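Local coordinates for uncharacterized protein (Wolinella succinogenes, PDB 3JYG) that is of unknown function but belongs to the 6-pyruvoyl tetrahydropterin synthase family and binds a zinc ion, at residues 9-14 with 68-73; 46-51 with 64-69; 83-88 with 134-139; 93-98 with 127-132. All coordinates share one frame; numbering follows the deposited sequence.

Contact 1: residues 9-14 with 68-73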
loop_
_atom_site.group_PDB
_atom_site.type_symbol
_atom_site.label_atom_id
_atom_site.label_comp_id
_atom_site.label_asym_id
_atom_site.label_seq_id
_atom_site.Cartn_x
_atom_site.Cartn_y
_atom_site.Cartn_z
ATOM N N LYS A 9 2.146 1.222 11.094
ATOM C CA LYS A 9 2.053 2.639 11.387
ATOM C C LYS A 9 3.143 3.392 10.661
ATOM O O LYS A 9 4.272 2.907 10.590
ATOM C CB LYS A 9 2.118 2.884 12.896
ATOM C CG LYS A 9 2.153 4.372 13.248
ATOM C CD LYS A 9 1.394 4.759 14.523
ATOM C CE LYS A 9 1.225 6.285 14.532
ATOM N NZ LYS A 9 0.921 6.794 15.898
ATOM N N GLU A 10 2.768 4.572 10.155
ATOM C CA GLU A 10 3.604 5.493 9.351
ATOM C C GLU A 10 4.243 6.591 10.211
ATOM O O GLU A 10 3.627 7.093 11.184
ATOM C CB GLU A 10 2.779 6.146 8.216
ATOM C CG GLU A 10 1.943 5.124 7.396
ATOM C CD GLU A 10 1.298 5.698 6.121
ATOM O OE1 GLU A 10 1.209 6.940 5.951
ATOM O OE2 GLU A 10 0.881 4.890 5.270
ATOM N N PHE A 11 5.478 6.944 9.849
ATOM C CA PHE A 11 6.238 8.014 10.520
ATOM C C PHE A 11 6.981 8.829 9.457
ATOM O O PHE A 11 7.713 8.262 8.643
ATOM C CB PHE A 11 7.232 7.439 11.514
ATOM C CG PHE A 11 6.629 6.475 12.486
ATOM C CD1 PHE A 11 6.504 5.117 12.160
ATOM C CD2 PHE A 11 6.178 6.917 13.729
ATOM C CE1 PHE A 11 5.965 4.212 13.091
ATOM C CE2 PHE A 11 5.639 6.011 14.658
ATOM C CZ PHE A 11 5.517 4.675 14.319
ATOM N N ASP A 12 6.742 10.135 9.430
ATOM C CA ASP A 12 7.281 11.013 8.390
ATOM C C ASP A 12 8.420 11.892 8.912
ATOM O O ASP A 12 8.432 12.242 10.084
ATOM C CB ASP A 12 6.145 11.910 7.857
ATOM C CG ASP A 12 4.974 11.099 7.336
ATOM O OD1 ASP A 12 3.845 11.279 7.828
ATOM O OD2 ASP A 12 5.175 10.243 6.465
ATOM N N PHE A 13 9.384 12.227 8.043
ATOM C CA PHE A 13 10.466 13.178 8.344
ATOM C C PHE A 13 11.101 13.658 7.053
ATOM O O PHE A 13 10.936 13.047 6.003
ATOM C CB PHE A 13 11.562 12.628 9.300
ATOM C CG PHE A 13 12.431 11.493 8.716
ATOM C CD1 PHE A 13 11.920 10.197 8.598
ATOM C CD2 PHE A 13 13.759 11.724 8.316
ATOM C CE1 PHE A 13 12.682 9.151 8.104
ATOM C CE2 PHE A 13 14.542 10.673 7.786
ATOM C CZ PHE A 13 14.009 9.377 7.705
ATOM N N CYS A 14 11.812 14.772 7.144
ATOM C CA CYS A 14 12.551 15.347 6.014
ATOM C C CYS A 14 14.031 15.291 6.345
ATOM O O CYS A 14 14.400 15.478 7.502
ATOM C CB CYS A 14 12.109 16.803 5.746
ATOM S SG CYS A 14 10.335 17.028 5.676
ATOM N N TRP A 68 7.745 5.869 21.342
ATOM C CA TRP A 68 9.200 5.994 21.529
ATOM C C TRP A 68 9.952 6.014 20.191
ATOM O O TRP A 68 11.067 6.567 20.090
ATOM C CB TRP A 68 9.761 4.850 22.381
ATOM C CG TRP A 68 9.662 3.552 21.653
ATOM C CD1 TRP A 68 8.564 2.748 21.589
ATOM C CD2 TRP A 68 10.660 2.938 20.821
ATOM N NE1 TRP A 68 8.810 1.672 20.780
ATOM C CE2 TRP A 68 10.090 1.754 20.301
ATOM C CE3 TRP A 68 11.968 3.273 20.460
ATOM C CZ2 TRP A 68 10.793 0.885 19.452
ATOM C CZ3 TRP A 68 12.655 2.426 19.604
ATOM C CH2 TRP A 68 12.059 1.236 19.112
ATOM N N PHE A 69 9.371 5.362 19.191
ATOM C CA PHE A 69 10.025 5.273 17.901
ATOM C C PHE A 69 9.729 6.551 17.136
ATOM O O PHE A 69 10.612 7.070 16.464
ATOM C CB PHE A 69 9.564 4.039 17.134
ATOM C CG PHE A 69 10.172 3.916 15.756
ATOM C CD1 PHE A 69 11.476 3.473 15.598
ATOM C CD2 PHE A 69 9.420 4.191 14.622
ATOM C CE1 PHE A 69 12.025 3.332 14.357
ATOM C CE2 PHE A 69 9.957 4.044 13.362
ATOM C CZ PHE A 69 11.269 3.617 13.220
ATOM N N LYS A 70 8.495 7.067 17.284
ATOM C CA LYS A 70 8.120 8.387 16.802
ATOM C C LYS A 70 9.089 9.454 17.319
ATOM O O LYS A 70 9.569 10.280 16.560
ATOM C CB LYS A 70 6.689 8.759 17.242
ATOM C CG LYS A 70 6.139 9.940 16.475
ATOM C CD LYS A 70 4.604 10.123 16.615
ATOM C CE LYS A 70 4.093 11.024 15.481
ATOM N NZ LYS A 70 4.686 12.385 15.562
ATOM N N ARG A 71 9.376 9.409 18.616
ATOM C CA ARG A 71 10.236 10.389 19.257
ATOM C C ARG A 71 11.630 10.339 18.644
ATOM O O ARG A 71 12.198 11.370 18.328
ATOM C CB ARG A 71 10.299 10.150 20.760
ATOM C CG ARG A 71 10.678 11.424 21.560
ATOM C CD ARG A 71 10.605 11.170 23.077
ATOM N NE ARG A 71 11.343 9.951 23.368
ATOM C CZ ARG A 71 11.424 9.344 24.550
ATOM N NH1 ARG A 71 10.819 9.846 25.626
ATOM N NH2 ARG A 71 12.124 8.222 24.643
ATOM N N PHE A 72 12.162 9.138 18.498
ATOM C CA PHE A 72 13.416 8.913 17.792
ATOM C C PHE A 72 13.493 9.535 16.373
ATOM O O PHE A 72 14.391 10.322 16.090
ATOM C CB PHE A 72 13.756 7.417 17.756
ATOM C CG PHE A 72 14.993 7.121 16.959
ATOM C CD1 PHE A 72 16.257 7.355 17.505
ATOM C CD2 PHE A 72 14.906 6.684 15.644
ATOM C CE1 PHE A 72 17.422 7.110 16.772
ATOM C CE2 PHE A 72 16.085 6.453 14.894
ATOM C CZ PHE A 72 17.340 6.667 15.473
ATOM N N ILE A 73 12.538 9.238 15.514
ATOM C CA ILE A 73 12.473 9.864 14.199
ATOM C C ILE A 73 12.446 11.397 14.321
ATOM O O ILE A 73 13.181 12.089 13.599
ATOM C CB ILE A 73 11.214 9.369 13.401
ATOM C CG1 ILE A 73 11.278 7.851 13.120
ATOM C CG2 ILE A 73 10.994 10.174 12.096
ATOM C CD1 ILE A 73 12.445 7.381 12.317
#
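The ring of F11 lies with one face under the edge of F69, whose CD2 sits 3.7 Å above the plane and over the ring centre. This is a T-shaped pair: the centroids are 5.1 Å apart and the planes stand at 82°. F69 reaches the strand because its CG is turned opposite the backbone N (chi1 178°), which carries the ring out from the helix. The aliphatic base of K70 crosses the same F11 ring obliquely, with K70 CB 3.9 Å from F11 CE2, while the rest of that chain leads away and its NZ forms a weak, long ion pair with D74. One helical turn on from F69, I73 packs against F13: its CG2 meets F13 CD1 at 3.6 Å, the two side chains crossing at about a right angle. D12, between the two phenylalanines, points the other way, where its carboxylate makes salt bridges to K45 and to K173 of the second subunit. F11 and F13 thus face helix 67-77, while E10, like D12, turns to K45. Between these segments the side chains meet through carbon, so apolar packing and the edge-to-face pair, not polar bonds, join helix to strand here.

Contact 2: residues 46-51 with 64-69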
loop_
_atom_site.group_PDB
_atom_site.type_symbol
_atom_site.label_atom_id
_atom_site.label_comp_id
_atom_site.label_asym_id
_atom_site.label_seq_id
_atom_site.Cartn_x
_atom_site.Cartn_y
_atom_site.Cartn_z
ATOM N N VAL A 46 8.625 6.233 7.037
ATOM C CA VAL A 46 8.896 4.900 7.608
ATOM C C VAL A 46 7.547 4.196 7.863
ATOM O O VAL A 46 6.657 4.788 8.505
ATOM C CB VAL A 46 9.666 4.967 8.927
ATOM C CG1 VAL A 46 10.181 3.546 9.313
ATOM C CG2 VAL A 46 10.887 5.891 8.806
ATOM N N ILE A 47 7.391 2.951 7.401
ATOM C CA ILE A 47 6.224 2.162 7.785
ATOM C C ILE A 47 6.656 0.892 8.529
ATOM O O ILE A 47 7.341 0.040 7.947
ATOM C CB ILE A 47 5.365 1.753 6.568
ATOM C CG1 ILE A 47 5.142 2.959 5.659
ATOM C CG2 ILE A 47 4.002 1.140 7.083
ATOM C CD1 ILE A 47 4.193 2.736 4.481
ATOM N N VAL A 48 6.230 0.773 9.788
ATOM C CA VAL A 48 6.609 -0.367 10.660
ATOM C C VAL A 48 5.454 -1.376 10.707
ATOM O O VAL A 48 4.329 -0.985 11.001
ATOM C CB VAL A 48 6.894 0.132 12.105
ATOM C CG1 VAL A 48 7.121 -1.039 13.080
ATOM C CG2 VAL A 48 8.050 1.070 12.101
ATOM N N HIS A 49 5.719 -2.641 10.395
ATOM C CA HIS A 49 4.685 -3.675 10.445
ATOM C C HIS A 49 4.978 -4.622 11.594
ATOM O O HIS A 49 6.102 -5.155 11.698
ATOM C CB HIS A 49 4.618 -4.444 9.119
ATOM C CG HIS A 49 4.333 -3.579 7.936
ATOM N ND1 HIS A 49 3.080 -3.478 7.385
ATOM C CD2 HIS A 49 5.142 -2.783 7.195
ATOM C CE1 HIS A 49 3.136 -2.679 6.327
ATOM N NE2 HIS A 49 4.377 -2.228 6.206
ATOM N N LEU A 50 4.001 -4.765 12.495
ATOM C CA LEU A 50 4.189 -5.552 13.702
ATOM C C LEU A 50 3.180 -6.673 13.571
ATOM O O LEU A 50 2.129 -6.453 12.961
ATOM C CB LEU A 50 3.898 -4.727 14.964
ATOM C CG LEU A 50 4.815 -3.528 15.280
ATOM C CD1 LEU A 50 4.513 -2.972 16.682
ATOM C CD2 LEU A 50 6.321 -3.936 15.148
ATOM N N GLU A 51 3.491 -7.844 14.136
ATOM C CA GLU A 51 2.710 -9.075 13.913
ATOM C C GLU A 51 2.564 -9.964 15.157
ATOM O O GLU A 51 3.509 -10.118 15.932
ATOM C CB GLU A 51 3.387 -9.864 12.753
ATOM C CG GLU A 51 2.794 -11.198 12.454
ATOM C CD GLU A 51 3.475 -11.925 11.312
ATOM O OE1 GLU A 51 3.292 -11.523 10.153
ATOM O OE2 GLU A 51 4.169 -12.932 11.571
ATOM N N ALA A 64 0.044 3.198 20.048
ATOM C CA ALA A 64 0.868 4.127 20.848
ATOM C C ALA A 64 2.150 3.529 21.378
ATOM O O ALA A 64 3.014 4.256 21.900
ATOM C CB ALA A 64 0.071 4.751 22.004
ATOM N N HIS A 65 2.298 2.209 21.263
ATOM C CA HIS A 65 3.511 1.564 21.760
ATOM C C HIS A 65 4.673 1.744 20.797
ATOM O O HIS A 65 5.742 1.177 20.994
ATOM C CB HIS A 65 3.281 0.088 22.074
ATOM C CG HIS A 65 2.437 -0.142 23.291
ATOM N ND1 HIS A 65 1.675 -1.277 23.462
ATOM C CD2 HIS A 65 2.243 0.617 24.402
ATOM C CE1 HIS A 65 1.056 -1.216 24.630
ATOM N NE2 HIS A 65 1.361 -0.065 25.207
ATOM N N LEU A 66 4.449 2.556 19.768
ATOM C CA LEU A 66 5.523 2.949 18.851
ATOM C C LEU A 66 5.864 4.446 19.036
ATOM O O LEU A 66 6.672 5.026 18.273
ATOM C CB LEU A 66 5.158 2.605 17.396
ATOM C CG LEU A 66 5.310 1.111 16.987
ATOM C CD1 LEU A 66 4.722 0.805 15.602
ATOM C CD2 LEU A 66 6.805 0.619 17.092
ATOM N N ASN A 67 5.272 5.055 20.074
ATOM C CA ASN A 67 5.564 6.469 20.410
ATOM C C ASN A 67 7.053 6.759 20.646
ATOM O O ASN A 67 7.560 7.772 20.216
ATOM C CB ASN A 67 4.705 6.973 21.598
ATOM C CG ASN A 67 3.233 7.201 21.224
ATOM O OD1 ASN A 67 2.840 7.214 20.038
ATOM N ND2 ASN A 67 2.404 7.369 22.249
ATOM N N TRP A 68 7.745 5.869 21.342
ATOM C CA TRP A 68 9.200 5.994 21.529
ATOM C C TRP A 68 9.952 6.014 20.191
ATOM O O TRP A 68 11.067 6.567 20.090
ATOM C CB TRP A 68 9.761 4.850 22.381
ATOM C CG TRP A 68 9.662 3.552 21.653
ATOM C CD1 TRP A 68 8.564 2.748 21.589
ATOM C CD2 TRP A 68 10.660 2.938 20.821
ATOM N NE1 TRP A 68 8.810 1.672 20.780
ATOM C CE2 TRP A 68 10.090 1.754 20.301
ATOM C CE3 TRP A 68 11.968 3.273 20.460
ATOM C CZ2 TRP A 68 10.793 0.885 19.452
ATOM C CZ3 TRP A 68 12.655 2.426 19.604
ATOM C CH2 TRP A 68 12.059 1.236 19.112
ATOM N N PHE A 69 9.371 5.362 19.191
ATOM C CA PHE A 69 10.025 5.273 17.901
ATOM C C PHE A 69 9.729 6.551 17.136
ATOM O O PHE A 69 10.612 7.070 16.464
ATOM C CB PHE A 69 9.564 4.039 17.134
ATOM C CG PHE A 69 10.172 3.916 15.756
ATOM C CD1 PHE A 69 11.476 3.473 15.598
ATOM C CD2 PHE A 69 9.420 4.191 14.622
ATOM C CE1 PHE A 69 12.025 3.332 14.357
ATOM C CE2 PHE A 69 9.957 4.044 13.362
ATOM C CZ PHE A 69 11.269 3.617 13.220
#
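V48 and L66 point at each other end to end, V48 CG1 meeting L66 CD1 at 3.9 Å, and L50 comes at the same methyl in the same manner, its CD1 also 3.9 Å away. L66 CD1 is therefore shared between two side chains that stand two residues apart on one face of strand 40-52. The branch reaches them because CG lies opposite the carbonyl carbon (chi1 -78°) and the chain then runs on extended. F69 is approached differently. V46 CG1 lies at the ring edge, close to its plane and 4.1 Å from F69 CZ. V48 CG2, by contrast, comes in obliquely, 3.8 Å from F69 CE2. The two methyls of V48 are thus divided, CG1 to the leucine and CG2 to the phenylalanine. L66 occupies the N-cap position of helix 67-77, so the packing begins in the short 3-10 segment and continues into the first turn of the helix. I47 and H49 alternate to the other face of the strand, where H49 NE2 is hydrogen-bonded to E167 of strand 162-169. L152 of helix 141-155 touches both V48 and F69, adding a second helix to the same apolar layer. All five residues that touch here are buried and meet through carbon alone, consistent with a helix start held on the sheet by the hydrophobic effect.

Contact 3: residues 83-88 with 134-139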
loop_
_atom_site.group_PDB
_atom_site.type_symbol
_atom_site.label_atom_id
_atom_site.label_comp_id
_atom_site.label_asym_id
_atom_site.label_seq_id
_atom_site.Cartn_x
_atom_site.Cartn_y
_atom_site.Cartn_z
ATOM N N ILE A 83 24.748 11.272 6.806
ATOM C CA ILE A 83 25.991 11.087 6.059
ATOM C C ILE A 83 26.705 9.799 6.491
ATOM O O ILE A 83 26.816 9.497 7.679
ATOM C CB ILE A 83 26.898 12.294 6.183
ATOM C CG1 ILE A 83 28.052 12.227 5.162
ATOM C CG2 ILE A 83 27.394 12.417 7.656
ATOM C CD1 ILE A 83 28.970 13.529 5.097
ATOM N N ASP A 84 27.158 9.029 5.493
ATOM C CA ASP A 84 27.981 7.862 5.748
ATOM C C ASP A 84 29.319 8.341 6.357
ATOM O O ASP A 84 29.962 9.251 5.835
ATOM C CB ASP A 84 28.134 7.067 4.419
ATOM C CG ASP A 84 28.907 5.737 4.562
ATOM O OD1 ASP A 84 29.502 5.430 5.600
ATOM O OD2 ASP A 84 28.924 4.973 3.576
ATOM N N ILE A 85 29.691 7.772 7.514
ATOM C CA ILE A 85 31.067 7.917 8.026
ATOM C C ILE A 85 32.128 7.735 6.916
ATOM O O ILE A 85 33.156 8.386 6.946
ATOM C CB ILE A 85 31.354 6.972 9.254
ATOM C CG1 ILE A 85 32.670 7.288 9.973
ATOM C CG2 ILE A 85 31.233 5.450 8.904
ATOM C CD1 ILE A 85 32.681 8.670 10.683
ATOM N N ASP A 86 31.894 6.851 5.966
ATOM C CA ASP A 86 32.904 6.609 4.948
ATOM C C ASP A 86 32.667 7.292 3.649
ATOM O O ASP A 86 33.258 6.928 2.670
ATOM C CB ASP A 86 33.059 5.121 4.692
ATOM C CG ASP A 86 33.966 4.450 5.726
ATOM O OD1 ASP A 86 34.726 5.167 6.427
ATOM O OD2 ASP A 86 33.904 3.218 5.843
ATOM N N ASP A 87 31.739 8.233 3.616
ATOM C CA ASP A 87 31.592 9.097 2.456
ATOM C C ASP A 87 32.926 9.807 2.241
ATOM O O ASP A 87 33.474 10.372 3.173
ATOM C CB ASP A 87 30.440 10.103 2.722
ATOM C CG ASP A 87 30.084 10.944 1.498
ATOM O OD1 ASP A 87 31.002 11.310 0.712
ATOM O OD2 ASP A 87 28.877 11.238 1.329
ATOM N N PRO A 88 33.452 9.808 1.000
ATOM C CA PRO A 88 34.732 10.478 0.698
ATOM C C PRO A 88 34.696 11.982 0.978
ATOM O O PRO A 88 35.757 12.616 1.139
ATOM C CB PRO A 88 34.874 10.288 -0.809
ATOM C CG PRO A 88 34.049 9.093 -1.114
ATOM C CD PRO A 88 32.912 9.087 -0.174
ATOM N N VAL A 134 25.490 10.867 11.731
ATOM C CA VAL A 134 26.528 10.081 11.090
ATOM C C VAL A 134 26.214 8.606 11.250
ATOM O O VAL A 134 25.926 8.162 12.361
ATOM C CB VAL A 134 27.947 10.434 11.619
ATOM C CG1 VAL A 134 29.032 9.595 10.886
ATOM C CG2 VAL A 134 28.222 11.950 11.459
ATOM N N VAL A 135 26.263 7.850 10.145
ATOM C CA VAL A 135 25.857 6.427 10.192
ATOM C C VAL A 135 26.913 5.554 9.513
ATOM O O VAL A 135 27.663 6.041 8.696
ATOM C CB VAL A 135 24.439 6.157 9.529
ATOM C CG1 VAL A 135 23.237 6.734 10.413
ATOM C CG2 VAL A 135 24.399 6.601 8.026
ATOM N N ARG A 136 26.914 4.256 9.786
ATOM C CA ARG A 136 27.935 3.368 9.196
ATOM C C ARG A 136 27.426 2.606 7.981
ATOM O O ARG A 136 27.499 1.369 7.976
ATOM C CB ARG A 136 28.402 2.334 10.258
ATOM C CG ARG A 136 29.131 2.923 11.482
ATOM C CD ARG A 136 29.525 1.763 12.504
ATOM N NE ARG A 136 30.418 0.817 11.859
ATOM C CZ ARG A 136 30.570 -0.489 12.147
ATOM N NH1 ARG A 136 29.872 -1.100 13.102
ATOM N NH2 ARG A 136 31.434 -1.173 11.418
ATOM N N PHE A 137 26.872 3.315 6.986
ATOM C CA PHE A 137 26.318 2.706 5.796
ATOM C C PHE A 137 26.001 3.819 4.836
ATOM O O PHE A 137 25.782 4.972 5.260
ATOM C CB PHE A 137 25.022 1.881 6.046
ATOM C CG PHE A 137 23.928 2.609 6.819
ATOM C CD1 PHE A 137 23.703 2.304 8.181
ATOM C CD2 PHE A 137 23.083 3.530 6.202
ATOM C CE1 PHE A 137 22.684 2.969 8.925
ATOM C CE2 PHE A 137 22.049 4.181 6.921
ATOM C CZ PHE A 137 21.843 3.906 8.279
ATOM N N VAL A 138 25.943 3.480 3.555
ATOM C CA VAL A 138 25.540 4.469 2.533
ATOM C C VAL A 138 24.045 4.642 2.713
ATOM O O VAL A 138 23.289 3.657 2.695
ATOM C CB VAL A 138 25.919 4.013 1.112
ATOM C CG1 VAL A 138 25.155 2.681 0.706
ATOM C CG2 VAL A 138 25.634 5.100 0.089
ATOM N N PRO A 139 23.598 5.892 2.933
ATOM C CA PRO A 139 22.173 6.051 3.372
ATOM C C PRO A 139 21.155 5.980 2.215
ATOM O O PRO A 139 20.428 6.965 1.960
ATOM C CB PRO A 139 22.154 7.433 4.054
ATOM C CG PRO A 139 23.317 8.211 3.337
ATOM C CD PRO A 139 24.378 7.152 2.984
#
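The carbonyl oxygen of V135 draws donors from two directions: I85 N at 2.9 Å, nearly in line with the C=O bond, and, through a weak bond at 3.3 Å, F137 N of its own segment. The CA of D84 adds a CA-H...O contact to the same oxygen. V135 N donates to I83 O at 3.0 Å, with an N-H...O angle of 163°, and the two strand bonds set the parallel register of I83 with V134 and D84 with V135. The side chains of I83 and V134 lie side by side, their CG2 methyls 3.9 Å apart. The I85 side chain crosses V134 obliquely, I85 CD1 lying 3.8 Å from V134 CG1. On the opposite face D84 lays its side chain against the backbone of F137 and V138, with D84 CB 3.3 Å from F137 O; its CG is turned opposite the backbone N (chi1 -176°), which carries the carboxylate there. D84 OD1 accepts D86 N at 2.8 Å, from well above the carboxylate plane, and OD2 is bonded to W20 NE1, while D84 CB rests against P139 CD. D84 to D87 form a type I beta turn, and D87 OD1 caps L89 N ahead of helix 90-93. The whole is a parallel strand pair in which strand 80-84 runs into an Asx turn, near the zinc site: P139 O forms a weak hydrogen bond to the zinc ligand H17.

Contact 4: residues 93-98 with 127-132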
loop_
_atom_site.group_PDB
_atom_site.type_symbol
_atom_site.label_atom_id
_atom_site.label_comp_id
_atom_site.label_asym_id
_atom_site.label_seq_id
_atom_site.Cartn_x
_atom_site.Cartn_y
_atom_site.Cartn_z
ATOM N N LEU A 93 33.082 18.106 4.231
ATOM C CA LEU A 93 31.855 18.644 4.802
ATOM C C LEU A 93 31.905 18.770 6.286
ATOM O O LEU A 93 31.230 19.626 6.819
ATOM C CB LEU A 93 30.634 17.800 4.402
ATOM C CG LEU A 93 30.281 17.734 2.914
ATOM C CD1 LEU A 93 29.259 16.592 2.674
ATOM C CD2 LEU A 93 29.750 19.035 2.428
ATOM N N LEU A 94 32.699 17.930 6.954
ATOM C CA LEU A 94 32.974 18.073 8.403
ATOM C C LEU A 94 34.479 18.249 8.734
ATOM O O LEU A 94 35.061 17.408 9.427
ATOM C CB LEU A 94 32.394 16.876 9.198
ATOM C CG LEU A 94 30.869 16.681 9.211
ATOM C CD1 LEU A 94 30.495 15.819 7.973
ATOM C CD2 LEU A 94 30.383 16.028 10.535
ATOM N N PRO A 95 35.104 19.352 8.240
ATOM C CA PRO A 95 36.551 19.543 8.364
ATOM C C PRO A 95 37.084 19.568 9.802
ATOM O O PRO A 95 38.212 19.110 10.030
ATOM C CB PRO A 95 36.787 20.890 7.637
ATOM C CG PRO A 95 35.495 21.640 7.766
ATOM C CD PRO A 95 34.479 20.499 7.525
ATOM N N HIS A 96 36.276 20.027 10.769
ATOM C CA HIS A 96 36.676 20.053 12.170
ATOM C C HIS A 96 36.745 18.680 12.795
ATOM O O HIS A 96 37.185 18.557 13.930
ATOM C CB HIS A 96 35.717 20.932 13.000
ATOM C CG HIS A 96 35.748 22.376 12.617
ATOM N ND1 HIS A 96 35.108 22.861 11.493
ATOM C CD2 HIS A 96 36.361 23.440 13.190
ATOM C CE1 HIS A 96 35.309 24.164 11.401
ATOM N NE2 HIS A 96 36.060 24.542 12.424
ATOM N N PHE A 97 36.252 17.664 12.077
ATOM C CA PHE A 97 36.169 16.292 12.571
ATOM C C PHE A 97 36.735 15.350 11.497
ATOM O O PHE A 97 36.270 14.218 11.336
ATOM C CB PHE A 97 34.698 15.924 12.896
ATOM C CG PHE A 97 34.099 16.743 14.021
ATOM C CD1 PHE A 97 33.406 17.927 13.750
ATOM C CD2 PHE A 97 34.273 16.347 15.345
ATOM C CE1 PHE A 97 32.890 18.708 14.781
ATOM C CE2 PHE A 97 33.753 17.094 16.377
ATOM C CZ PHE A 97 33.053 18.284 16.104
ATOM N N ALA A 98 37.735 15.818 10.757
ATOM C CA ALA A 98 38.263 15.047 9.618
ATOM C C ALA A 98 38.870 13.696 10.055
ATOM O O ALA A 98 38.861 12.736 9.294
ATOM C CB ALA A 98 39.284 15.883 8.809
ATOM N N GLU A 127 25.475 25.470 13.679
ATOM C CA GLU A 127 24.248 25.038 13.019
ATOM C C GLU A 127 24.599 23.996 11.977
ATOM O O GLU A 127 23.837 23.078 11.736
ATOM C CB GLU A 127 23.589 26.229 12.307
ATOM C CG GLU A 127 23.186 27.339 13.269
ATOM C CD GLU A 127 23.011 28.687 12.618
ATOM O OE1 GLU A 127 23.094 28.812 11.343
ATOM O OE2 GLU A 127 22.761 29.622 13.406
ATOM N N LEU A 128 25.745 24.151 11.340
ATOM C CA LEU A 128 26.199 23.176 10.370
ATOM C C LEU A 128 26.409 21.840 11.073
ATOM O O LEU A 128 25.863 20.799 10.628
ATOM C CB LEU A 128 27.495 23.669 9.702
ATOM C CG LEU A 128 28.335 22.641 8.968
ATOM C CD1 LEU A 128 27.530 21.983 7.857
ATOM C CD2 LEU A 128 29.581 23.321 8.360
ATOM N N TYR A 129 27.195 21.839 12.159
ATOM C CA TYR A 129 27.462 20.558 12.882
ATOM C C TYR A 129 26.265 19.940 13.628
ATOM O O TYR A 129 26.197 18.685 13.763
ATOM C CB TYR A 129 28.720 20.645 13.764
ATOM C CG TYR A 129 29.979 20.761 12.922
ATOM C CD1 TYR A 129 30.435 19.675 12.157
ATOM C CD2 TYR A 129 30.704 21.955 12.854
ATOM C CE1 TYR A 129 31.577 19.766 11.377
ATOM C CE2 TYR A 129 31.865 22.057 12.051
ATOM C CZ TYR A 129 32.301 20.944 11.334
ATOM O OH TYR A 129 33.422 20.999 10.527
ATOM N N GLU A 130 25.318 20.773 14.083
ATOM C CA GLU A 130 24.046 20.254 14.599
ATOM C C GLU A 130 23.250 19.479 13.541
ATOM O O GLU A 130 22.460 18.605 13.904
ATOM C CB GLU A 130 23.158 21.325 15.258
ATOM C CG GLU A 130 23.831 21.976 16.481
ATOM C CD GLU A 130 23.359 21.440 17.845
ATOM O OE1 GLU A 130 23.031 20.235 17.988
ATOM O OE2 GLU A 130 23.312 22.257 18.799
ATOM N N SER A 131 23.468 19.774 12.254
ATOM C CA SER A 131 22.712 19.073 11.176
ATOM C C SER A 131 23.024 17.585 11.025
ATOM O O SER A 131 22.178 16.811 10.640
ATOM C CB SER A 131 22.970 19.701 9.824
ATOM O OG SER A 131 22.922 21.096 9.881
ATOM N N PHE A 132 24.250 17.163 11.306
ATOM C CA PHE A 132 24.677 15.840 10.822
ATOM C C PHE A 132 24.305 14.664 11.700
ATOM O O PHE A 132 24.459 14.730 12.930
ATOM C CB PHE A 132 26.188 15.820 10.611
ATOM C CG PHE A 132 26.628 16.636 9.458
ATOM C CD1 PHE A 132 26.331 16.237 8.147
ATOM C CD2 PHE A 132 27.340 17.846 9.664
ATOM C CE1 PHE A 132 26.732 17.010 7.072
ATOM C CE2 PHE A 132 27.748 18.602 8.567
ATOM C CZ PHE A 132 27.468 18.189 7.299
#
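A tyrosine hydroxyl is received by a tight turn: Y129 OH lies in the plane of the H96 ring, at its edge, 2.7 Å from H96 ND1 in a hydrogen bond. The same oxygen is 3.2 Å from P95 CD, so proline and histidine both close round the end of the tyrosine. The imidazole and phenol planes are almost perpendicular, at 85°. F97 comes over one face of Y129 and turns its own edge to it, giving a T-shaped pair with centroids 5.1 Å apart and F97 CD1 3.5 Å from Y129 CE1. Together H96, F97 and Y129 make an aromatic cluster, in which the loop after helix 90-93, with its short 3-10 segment 95-96, meets a residue of helix 123-131. At the edge of the phenol ring lies L94, its CB 3.7 Å from Y129 CE1. Further along, L94 passes F132 in the reverse direction and places CD1 over the centre of that ring, 3.8 Å from the centroid and only 7° off the normal, a CH-pi contact. The leucine bends at chi2 (88°), which carries CD1 over that face. V113 of strand 110-113 touches L94, F97 and Y129, while I83 of strand 80-84 packs on both L94 and F132.

Contacts 1 and 2 share helix 67-77 and set it against strands 3-17 and 40-52, neighbours in one mixed sheet; their centres are about 8 Å apart, and F69 serves both. Contact 3 joins strands 80-84 and 132-135 of the same sheet on the opposite side of the chain's centre, about 21 Å from contact 1 between centres. Contact 4 is nested in the loop that contact 3 closes; the two touch through I83, which also packs on L93. Along the chain, contacts 1 and 2 close before contacts 3 and 4 open. The one sheet thus joins a helix-packed part that meets the second subunit to the strand pair of contact 3, where the P139 side chain is about 8 Å from the zinc ion.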